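Local coordinates for hypothetical protein PA2201 (Pseudomonas aeruginosa, PDB 2FEF) that is of unknown function but is probably an immunity protein that protects the producing bacterium from a PoNe-type DNase toxin, at residues B[106-111]-B[150-155]. Sequence-based numbering, arbitrary orientation.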
loop_
_atom_site.group_PDB
_atom_site.type_symbol
_atom_site.label_atom_id
_atom_site.label_comp_id
_atom_site.label_asym_id
_atom_site.label_seq_id
_atom_site.Cartn_x
_atom_site.Cartn_y
_atom_site.Cartn_z
ATOM N N GLU B 106 11.005 -17.864 5.129
ATOM C CA GLU B 106 9.678 -17.415 4.661
ATOM C C GLU B 106 9.696 -16.881 3.255
ATOM O O GLU B 106 8.702 -17.017 2.512
ATOM C CB GLU B 106 9.084 -16.369 5.605
ATOM C CG GLU B 106 8.796 -16.926 7.005
ATOM C CD GLU B 106 7.852 -18.101 6.929
ATOM O OE1 GLU B 106 6.922 -18.064 6.087
ATOM O OE2 GLU B 106 8.025 -19.056 7.701
ATOM N N THR B 107 10.807 -16.263 2.882
ATOM C CA THR B 107 10.984 -15.813 1.499
ATOM C C THR B 107 10.916 -17.040 0.568
ATOM O O THR B 107 10.137 -17.066 -0.404
ATOM C CB THR B 107 12.321 -15.127 1.311
ATOM O OG1 THR B 107 12.476 -14.097 2.305
ATOM C CG2 THR B 107 12.452 -14.561 -0.116
ATOM N N ALA B 108 11.711 -18.058 0.881
ATOM C CA ALA B 108 11.672 -19.314 0.132
ATOM C C ALA B 108 10.276 -19.960 0.145
ATOM O O ALA B 108 9.796 -20.419 -0.906
ATOM C CB ALA B 108 12.731 -20.281 0.676
ATOM N N ALA B 109 9.614 -19.977 1.309
ATOM C CA ALA B 109 8.266 -20.575 1.415
ATOM C C ALA B 109 7.279 -19.804 0.563
ATOM O O ALA B 109 6.456 -20.389 -0.091
ATOM C CB ALA B 109 7.792 -20.570 2.844
ATOM N N LEU B 110 7.345 -18.474 0.580
ATOM C CA LEU B 110 6.385 -17.708 -0.202
ATOM C C LEU B 110 6.583 -17.930 -1.697
ATOM O O LEU B 110 5.590 -18.026 -2.421
ATOM C CB LEU B 110 6.407 -16.216 0.157
ATOM C CG LEU B 110 5.782 -15.869 1.515
ATOM C CD1 LEU B 110 6.265 -14.444 1.871
ATOM C CD2 LEU B 110 4.218 -16.028 1.501
ATOM N N TRP B 111 7.844 -17.986 -2.161
ATOM C CA TRP B 111 8.096 -18.310 -3.574
ATOM C C TRP B 111 7.546 -19.697 -3.996
ATOM O O TRP B 111 6.917 -19.833 -5.056
ATOM C CB TRP B 111 9.591 -18.194 -3.893
ATOM C CG TRP B 111 10.038 -16.778 -4.169
ATOM C CD1 TRP B 111 10.683 -15.923 -3.289
ATOM C CD2 TRP B 111 9.847 -16.041 -5.379
ATOM N NE1 TRP B 111 10.928 -14.719 -3.911
ATOM C CE2 TRP B 111 10.394 -14.750 -5.176
ATOM C CE3 TRP B 111 9.223 -16.331 -6.613
ATOM C CZ2 TRP B 111 10.392 -13.764 -6.188
ATOM C CZ3 TRP B 111 9.225 -15.360 -7.614
ATOM C CH2 TRP B 111 9.794 -14.079 -7.382
ATOM N N LEU B 150 18.827 -15.944 -8.316
ATOM C CA LEU B 150 20.187 -15.825 -7.740
ATOM C C LEU B 150 20.069 -15.711 -6.218
ATOM O O LEU B 150 20.756 -16.432 -5.491
ATOM C CB LEU B 150 20.926 -14.583 -8.304
ATOM C CG LEU B 150 22.274 -14.262 -7.619
ATOM C CD1 LEU B 150 23.222 -15.445 -7.816
ATOM C CD2 LEU B 150 22.807 -12.991 -8.247
ATOM N N GLN B 151 19.204 -14.802 -5.738
ATOM C CA GLN B 151 19.031 -14.626 -4.291
ATOM C C GLN B 151 18.582 -15.946 -3.624
ATOM O O GLN B 151 19.100 -16.337 -2.579
ATOM C CB GLN B 151 17.959 -13.546 -3.978
ATOM C CG GLN B 151 17.920 -13.236 -2.453
ATOM C CD GLN B 151 16.663 -12.525 -2.025
ATOM O OE1 GLN B 151 15.588 -13.134 -1.959
ATOM N NE2 GLN B 151 16.791 -11.237 -1.699
ATOM N N LEU B 152 17.600 -16.617 -4.222
ATOM C CA LEU B 152 17.063 -17.839 -3.603
ATOM C C LEU B 152 18.145 -18.909 -3.451
ATOM O O LEU B 152 18.228 -19.562 -2.395
ATOM C CB LEU B 152 15.880 -18.385 -4.414
ATOM C CG LEU B 152 14.601 -17.578 -4.169
ATOM C CD1 LEU B 152 13.582 -18.020 -5.289
ATOM C CD2 LEU B 152 14.077 -17.820 -2.769
ATOM N N LEU B 153 18.964 -19.102 -4.482
ATOM C CA LEU B 153 19.975 -20.163 -4.412
ATOM C C LEU B 153 21.156 -19.702 -3.578
ATOM O O LEU B 153 21.570 -20.415 -2.672
ATOM C CB LEU B 153 20.417 -20.653 -5.808
ATOM C CG LEU B 153 19.510 -21.727 -6.427
ATOM C CD1 LEU B 153 18.011 -21.327 -6.412
ATOM C CD2 LEU B 153 19.937 -22.092 -7.820
ATOM N N ALA B 154 21.680 -18.501 -3.861
ATOM C CA ALA B 154 22.885 -18.038 -3.130
ATOM C C ALA B 154 22.612 -17.826 -1.642
ATOM O O ALA B 154 23.467 -18.170 -0.787
ATOM C CB ALA B 154 23.446 -16.750 -3.775
HETATM N N MSE B 155 21.411 -17.319 -1.312
HETATM C CA MSE B 155 21.134 -17.033 0.099
HETATM C C MSE B 155 20.800 -18.329 0.782
HETATM O O MSE B 155 21.050 -18.476 1.953
HETATM C CB MSE B 155 20.053 -15.956 0.330
HETATM C CG MSE B 155 20.369 -14.509 -0.215
HETATM SE SE MSE B 155 22.212 -13.952 0.370
HETATM C CE MSE B 155 23.270 -14.366 -1.161
#
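Ala-108 and Leu-152 mark where helix segments 106-111 and 150-155 come nearest, their CA atoms 6.7 Å apart. The axes approach to 10.8 Å and run at 134° between their N-to-C directions. At this spacing most of the contact is made by Leu-152, whose two methyls divide the work. CD1 lies over one face of the Trp-111 indole as a CH-pi contact, 4.1 Å from the centroid of the five-membered ring and 17° off its normal. CD2 turns to the backbone of the facing helix, 4.1 Å from Ala-108 CA, and also meets Trp-111 CD1 at 3.9 Å. The same branch sits against the Ala-108 side chain, with CD2 4.4 Å from its CB. One turn before Trp-111, Thr-107 puts its methyl at the indole edge; with CG2 anti to the backbone N, this methyl also faces Gln-151, 3.9 Å from OE1, and the two side chains cross at about a right angle. No hydrogen bond joins the two segments themselves, but Tyr-104 OH, also on helix 97-127, binds Leu-152 O. Trp-111 NE1 bonds to Ser-84 OG, which should help to fix the indole's tilt; Gln-151 NE2 is shared by the carbonyls of Ser-84 and Ala-252, and Thr-107 OG1 bonds back to Ile-103 O in its own helix. The ring of Phe-148 meets the indole, and Leu-139 touches it as well. Leu-150 and Leu-153 pack on helix 179-189. The contact is thus buried, mainly apolar helix-helix packing in an all-alpha fold, joining helix 97-127 of the PA2201 N-terminal domain-like region to helix 146-158.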